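Local coordinates for lysin (Bacillus phage PBC5, PDB 6ILU), which probably recognises and binds the Bacillus cell wall through this SH3b-type binding domain, targeting the phage endolysin to its substrate, at residues Asn26-Pro31 / Lys58-Leu63; Val122-Gly125 / Trp129-Glu132. One frame throughout, in Å; residues are numbered along the deposited sequence.

Contact 1 of 2, residues Asn26-Pro31 / Lys58-Leu63; sequences NLYERP and KDMICL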
loop_
_atom_site.group_PDB
_atom_site.type_symbol
_atom_site.label_atom_id
_atom_site.label_comp_id
_atom_site.label_asym_id
_atom_site.label_seq_id
_atom_site.Cartn_x
_atom_site.Cartn_y
_atom_site.Cartn_z
ATOM N N ASN A 26 1.139 -0.987 18.894
ATOM C CA ASN A 26 2.398 -1.731 18.807
ATOM C C ASN A 26 2.961 -1.810 17.400
ATOM O O ASN A 26 2.218 -1.877 16.420
ATOM C CB ASN A 26 2.231 -3.147 19.340
ATOM C CG ASN A 26 1.808 -3.159 20.788
ATOM O OD1 ASN A 26 2.341 -2.412 21.589
ATOM N ND2 ASN A 26 0.796 -3.949 21.111
ATOM N N LEU A 27 4.291 -1.755 17.344
ATOM C CA LEU A 27 5.046 -1.963 16.111
ATOM C C LEU A 27 5.809 -3.267 16.242
ATOM O O LEU A 27 6.220 -3.648 17.356
ATOM C CB LEU A 27 6.045 -0.830 15.832
ATOM C CG LEU A 27 5.458 0.559 15.640
ATOM C CD1 LEU A 27 6.552 1.586 15.420
ATOM C CD2 LEU A 27 4.431 0.576 14.496
ATOM N N TYR A 28 6.052 -3.889 15.085
ATOM C CA TYR A 28 6.578 -5.236 15.005
ATOM C C TYR A 28 7.604 -5.383 13.902
ATOM O O TYR A 28 7.639 -4.599 12.921
ATOM C CB TYR A 28 5.455 -6.232 14.701
ATOM C CG TYR A 28 4.392 -6.326 15.768
ATOM C CD1 TYR A 28 4.531 -7.209 16.825
ATOM C CD2 TYR A 28 3.264 -5.519 15.711
ATOM C CE1 TYR A 28 3.542 -7.305 17.823
ATOM C CE2 TYR A 28 2.290 -5.580 16.731
ATOM C CZ TYR A 28 2.437 -6.492 17.754
ATOM O OH TYR A 28 1.476 -6.575 18.741
ATOM N N GLU A 29 8.437 -6.413 14.034
ATOM C CA GLU A 29 9.158 -6.920 12.859
ATOM C C GLU A 29 8.580 -8.297 12.491
ATOM O O GLU A 29 7.779 -8.867 13.258
ATOM C CB GLU A 29 10.672 -6.998 13.125
ATOM C CG GLU A 29 11.039 -7.876 14.259
ATOM C CD GLU A 29 12.542 -7.830 14.552
ATOM O OE1 GLU A 29 13.321 -8.296 13.711
ATOM O OE2 GLU A 29 12.938 -7.335 15.623
ATOM N N ARG A 30 8.933 -8.805 11.297
ATOM C CA ARG A 30 8.559 -10.176 10.864
ATOM C C ARG A 30 7.036 -10.338 10.706
ATOM O O ARG A 30 6.357 -11.037 11.476
ATOM C CB ARG A 30 9.110 -11.255 11.848
ATOM C CG ARG A 30 9.089 -12.654 11.205
ATOM C CD ARG A 30 9.789 -13.720 12.023
ATOM N NE ARG A 30 8.992 -14.001 13.224
ATOM C CZ ARG A 30 9.358 -14.861 14.169
ATOM N NH1 ARG A 30 10.512 -15.537 14.072
ATOM N NH2 ARG A 30 8.566 -15.060 15.230
ATOM N N PRO A 31 6.479 -9.750 9.649
ATOM C CA PRO A 31 5.008 -9.623 9.633
ATOM C C PRO A 31 4.263 -10.937 9.472
ATOM O O PRO A 31 3.110 -10.997 9.883
ATOM C CB PRO A 31 4.751 -8.672 8.442
ATOM C CG PRO A 31 5.993 -8.757 7.636
ATOM C CD PRO A 31 7.132 -8.934 8.609
ATOM N N LYS A 58 -4.876 -10.409 9.687
ATOM C CA LYS A 58 -3.423 -10.594 9.656
ATOM C C LYS A 58 -2.731 -9.577 8.759
ATOM O O LYS A 58 -1.492 -9.547 8.714
ATOM C CB LYS A 58 -3.036 -12.006 9.173
ATOM C CG LYS A 58 -3.546 -13.120 10.094
ATOM C CD LYS A 58 -3.130 -14.495 9.624
ATOM C CE LYS A 58 -3.941 -15.601 10.305
ATOM N NZ LYS A 58 -3.842 -15.592 11.801
ATOM N N ASP A 59 -3.502 -8.739 8.068
ATOM C CA ASP A 59 -2.903 -7.661 7.264
ATOM C C ASP A 59 -2.104 -6.704 8.140
ATOM O O ASP A 59 -2.582 -6.295 9.234
ATOM C CB ASP A 59 -3.961 -6.835 6.510
ATOM C CG ASP A 59 -4.614 -7.583 5.363
ATOM O OD1 ASP A 59 -4.089 -8.601 4.901
ATOM O OD2 ASP A 59 -5.693 -7.141 4.899
ATOM N N MET A 60 -0.914 -6.341 7.632
ATOM C CA MET A 60 -0.071 -5.330 8.285
ATOM C C MET A 60 0.398 -4.235 7.334
ATOM O O MET A 60 0.484 -4.446 6.090
ATOM C CB MET A 60 1.160 -6.001 8.941
ATOM C CG MET A 60 0.709 -7.029 9.980
ATOM S SD MET A 60 2.057 -7.649 10.968
ATOM C CE MET A 60 2.092 -6.434 12.307
ATOM N N ILE A 61 0.721 -3.063 7.898
ATOM C CA ILE A 61 1.244 -1.955 7.105
ATOM C C ILE A 61 2.573 -1.540 7.708
ATOM O O ILE A 61 2.772 -1.646 8.903
ATOM C CB ILE A 61 0.304 -0.727 7.087
ATOM C CG1 ILE A 61 -0.257 -0.443 8.495
ATOM C CG2 ILE A 61 -0.863 -0.929 6.079
ATOM C CD1 ILE A 61 -0.983 0.930 8.576
ATOM N N CYS A 62 3.495 -1.107 6.840
ATOM C CA CYS A 62 4.837 -0.749 7.261
ATOM C C CYS A 62 4.949 0.771 7.313
ATOM O O CYS A 62 4.752 1.448 6.283
ATOM C CB CYS A 62 5.843 -1.315 6.279
ATOM S SG CYS A 62 7.531 -1.065 7.003
ATOM N N LEU A 63 5.260 1.316 8.486
ATOM C CA LEU A 63 5.379 2.778 8.633
ATOM C C LEU A 63 6.810 3.296 8.481
ATOM O O LEU A 63 7.081 4.466 8.725
ATOM C CB LEU A 63 4.819 3.223 10.010
ATOM C CG LEU A 63 3.383 2.746 10.230
ATOM C CD1 LEU A 63 2.870 3.267 11.565
ATOM C CD2 LEU A 63 2.453 3.187 9.071
HETATM O O HOH W 1 0.286 -11.122 10.236
#
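Pro31 and Met60 bring the two backbones within 6.8 Å between their CA atoms, whereas at the far end the CA atoms of Leu27 and Leu63 stand 8.9 Å apart, so 26-31 and 58-63 run in opposite senses and diverge without forming a ladder. In this SH3b fold the first segment belongs to the hairpin 25-29/35-40, probably the counterpart of the SH3 RT loop, and the second to the main sheet. Met60 bridges the two segments. Its thioether turns at SD (chi3 88°), which leaves SD beside Pro31, 3.7 Å from its O and 3.8 Å from its CB, and sends the methyl CE on to Tyr28 CD2 at 3.7 Å. The Met60 and Tyr28 side chains cross at about a right angle, with the methyl meeting the ring obliquely. Trp69 touches both Pro31 and Met60, while Tyr71 also packs on Met60. Farther along, the leucine methyls Leu27 CD2 and Leu63 CD1 meet more loosely, at 4.3 Å, and Ile40 of the hairpin lies against both side chains. Polar backbone groups are joined through solvent: one water donates its two hydrogens between the segments, to Pro31 O at 2.8 Å and to Lys58 O at 2.8 Å.

Contact 2 of 2, residues Val122-Gly125 / Trp129-Glu132; sequences VDIG and WIKE. With SO4 (sulfate ion), chain C; EDO (1,2-ethanediol), chain H.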
loop_
_atom_site.group_PDB
_atom_site.type_symbol
_atom_site.label_atom_id
_atom_site.label_comp_id
_atom_site.label_asym_id
_atom_site.label_seq_id
_atom_site.Cartn_x
_atom_site.Cartn_y
_atom_site.Cartn_z
ATOM N N VAL A 122 3.622 -0.634 -9.540
ATOM C CA VAL A 122 2.658 -0.593 -8.430
ATOM C C VAL A 122 1.698 -1.764 -8.529
ATOM O O VAL A 122 1.255 -2.145 -9.620
ATOM C CB VAL A 122 1.911 0.776 -8.412
ATOM C CG1 VAL A 122 1.155 1.107 -9.774
ATOM C CG2 VAL A 122 0.925 0.858 -7.214
ATOM N N ASP A 123 1.455 -2.400 -7.377
ATOM C CA ASP A 123 0.520 -3.502 -7.273
ATOM C C ASP A 123 -0.855 -2.907 -7.043
ATOM O O ASP A 123 -1.072 -2.229 -6.024
ATOM C CB ASP A 123 0.965 -4.444 -6.112
ATOM C CG ASP A 123 0.100 -5.680 -5.963
ATOM O OD1 ASP A 123 -0.845 -5.882 -6.753
ATOM O OD2 ASP A 123 0.358 -6.448 -5.001
ATOM N N ILE A 124 -1.799 -3.169 -7.949
ATOM C CA ILE A 124 -3.155 -2.665 -7.762
ATOM C C ILE A 124 -4.074 -3.660 -7.038
ATOM O O ILE A 124 -5.295 -3.468 -6.970
ATOM C CB ILE A 124 -3.816 -2.291 -9.123
ATOM C CG1 ILE A 124 -3.752 -3.494 -10.083
ATOM C CG2 ILE A 124 -3.099 -1.079 -9.671
ATOM C CD1 ILE A 124 -4.732 -3.379 -11.346
ATOM N N GLY A 125 -3.478 -4.714 -6.488
ATOM C CA GLY A 125 -4.206 -5.720 -5.738
ATOM C C GLY A 125 -4.390 -6.970 -6.560
ATOM O O GLY A 125 -4.481 -6.900 -7.794
ATOM N N TRP A 129 0.817 -6.088 -11.192
ATOM C CA TRP A 129 1.834 -5.010 -11.115
ATOM C C TRP A 129 1.866 -4.243 -12.432
ATOM O O TRP A 129 2.062 -4.843 -13.505
ATOM C CB TRP A 129 3.202 -5.587 -10.820
ATOM C CG TRP A 129 3.241 -6.239 -9.477
ATOM C CD1 TRP A 129 2.781 -7.510 -9.145
ATOM C CD2 TRP A 129 3.813 -5.690 -8.283
ATOM N NE1 TRP A 129 3.018 -7.755 -7.798
ATOM C CE2 TRP A 129 3.675 -6.664 -7.264
ATOM C CE3 TRP A 129 4.434 -4.463 -7.981
ATOM C CZ2 TRP A 129 4.133 -6.447 -5.956
ATOM C CZ3 TRP A 129 4.887 -4.244 -6.662
ATOM C CH2 TRP A 129 4.735 -5.242 -5.679
ATOM N N ILE A 130 1.693 -2.930 -12.337
ATOM C CA ILE A 130 1.689 -2.011 -13.514
ATOM C C ILE A 130 2.856 -1.041 -13.445
ATOM O O ILE A 130 3.192 -0.530 -12.377
ATOM C CB ILE A 130 0.349 -1.220 -13.538
ATOM C CG1 ILE A 130 -0.812 -2.217 -13.697
ATOM C CG2 ILE A 130 0.349 -0.091 -14.639
ATOM C CD1 ILE A 130 -2.256 -1.599 -13.730
ATOM N N LYS A 131 3.458 -0.740 -14.582
ATOM C CA LYS A 131 4.523 0.252 -14.600
ATOM C C LYS A 131 3.969 1.601 -14.174
ATOM O O LYS A 131 2.914 2.036 -14.689
ATOM C CB LYS A 131 5.106 0.402 -16.004
ATOM C CG LYS A 131 5.920 -0.788 -16.459
ATOM C CD LYS A 131 6.458 -0.588 -17.869
ATOM C CE LYS A 131 6.998 -1.887 -18.457
ATOM N NZ LYS A 131 7.351 -1.656 -19.887
ATOM N N GLU A 132 4.686 2.294 -13.298
ATOM C CA GLU A 132 4.135 3.548 -12.778
ATOM C C GLU A 132 4.008 4.608 -13.860
ATOM O O GLU A 132 3.225 5.552 -13.690
ATOM C CB GLU A 132 4.990 4.096 -11.629
ATOM C CG GLU A 132 4.898 3.153 -10.396
ATOM C CD GLU A 132 5.492 3.711 -9.114
ATOM O OE1 GLU A 132 5.985 4.864 -9.101
ATOM O OE2 GLU A 132 5.458 2.950 -8.113
HETATM S S SO4 C . 4.191 -2.032 -20.799
HETATM O O1 SO4 C . 5.264 -3.010 -20.847
HETATM O O2 SO4 C . 3.458 -2.054 -19.540
HETATM O O3 SO4 C . 4.868 -0.734 -20.994
HETATM O O4 SO4 C . 3.271 -2.306 -21.887
HETATM C C1 EDO H . -1.720 -7.753 -2.848
HETATM O O1 EDO H . -1.611 -7.987 -4.257
HETATM C C2 EDO H . -2.860 -8.564 -2.241
HETATM O O2 EDO H . -4.005 -8.600 -3.100
#
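Asp123 OD1, on the carboxylate stacked over one face of the Trp129 indole (planes 26° apart), is gripped by the backbone amides of Gly125 and Arg128. The Gly125 N bond to Asp123 OD1 (2.9 Å) closes an Asx turn at the tip of the beta hairpin 121-123/129-131, its N-H arriving from above the carboxylate plane. Asp123 OD2 accepts from O1 of a 1,2-ethanediol at 2.6 Å; that molecule, probably from the crystallisation liquor, is also hydrogen-bonded to Gly126 N and Asn127 N. Asp123 and Trp129 form the non-hydrogen-bonded antiparallel pair, CA atoms 4.3 Å apart, their side chains on the sheet face opposite Val122 and Ile130. With CG anti to the backbone N (chi1 -177°), the carboxylate extends forward over the turn while CB lies 3.6 Å from the centroid of the Trp129 six-membered ring, 6° off its normal, a CH-pi contact. Trp129 NE1 is held by Asn127 OD1, which would limit rotation of the ring. Val122 and Ile130 are the hydrogen-bonded pair (Val122 N to Ile130 O and Ile130 N to Val122 O, each 2.9 Å), with side chains turned to Val135. There Ile124 CD1 meets Ile130 CD1 at 3.9 Å. Glu132 OE2 salt-bridges Arg117 NE. A sulfate, probably also from the liquor, is hydrogen-bonded by Asn93, Tyr95, His134 and Lys131, whose CB points away from 122-125 and whose NZ meets sulfate O1 at 2.7 Å.

Overall arrangement
From the N terminus, the chain passes strand 13-17 and enters the hairpin 25-29/35-40; contact 1 closes a loop of 26 residues that includes strands 35-40 and 46-52, tying the hairpin to strand 60-62 of the main antiparallel sheet. Strand 75-84 then leads towards the second half of the molecule, pairing with both 13-17 and 135-138. There, after strands 92-95, 102-106, 112-113 and 116-118, contact 2 closes a much shorter, three-residue connection within a three-stranded sheet, whose side chains pack on strand 135-138. The contacts follow in series, neither nested nor crossed. Their centres lie about 21 Å apart, on opposite sides of the chain's centre, in keeping with two SH3b-like lobes.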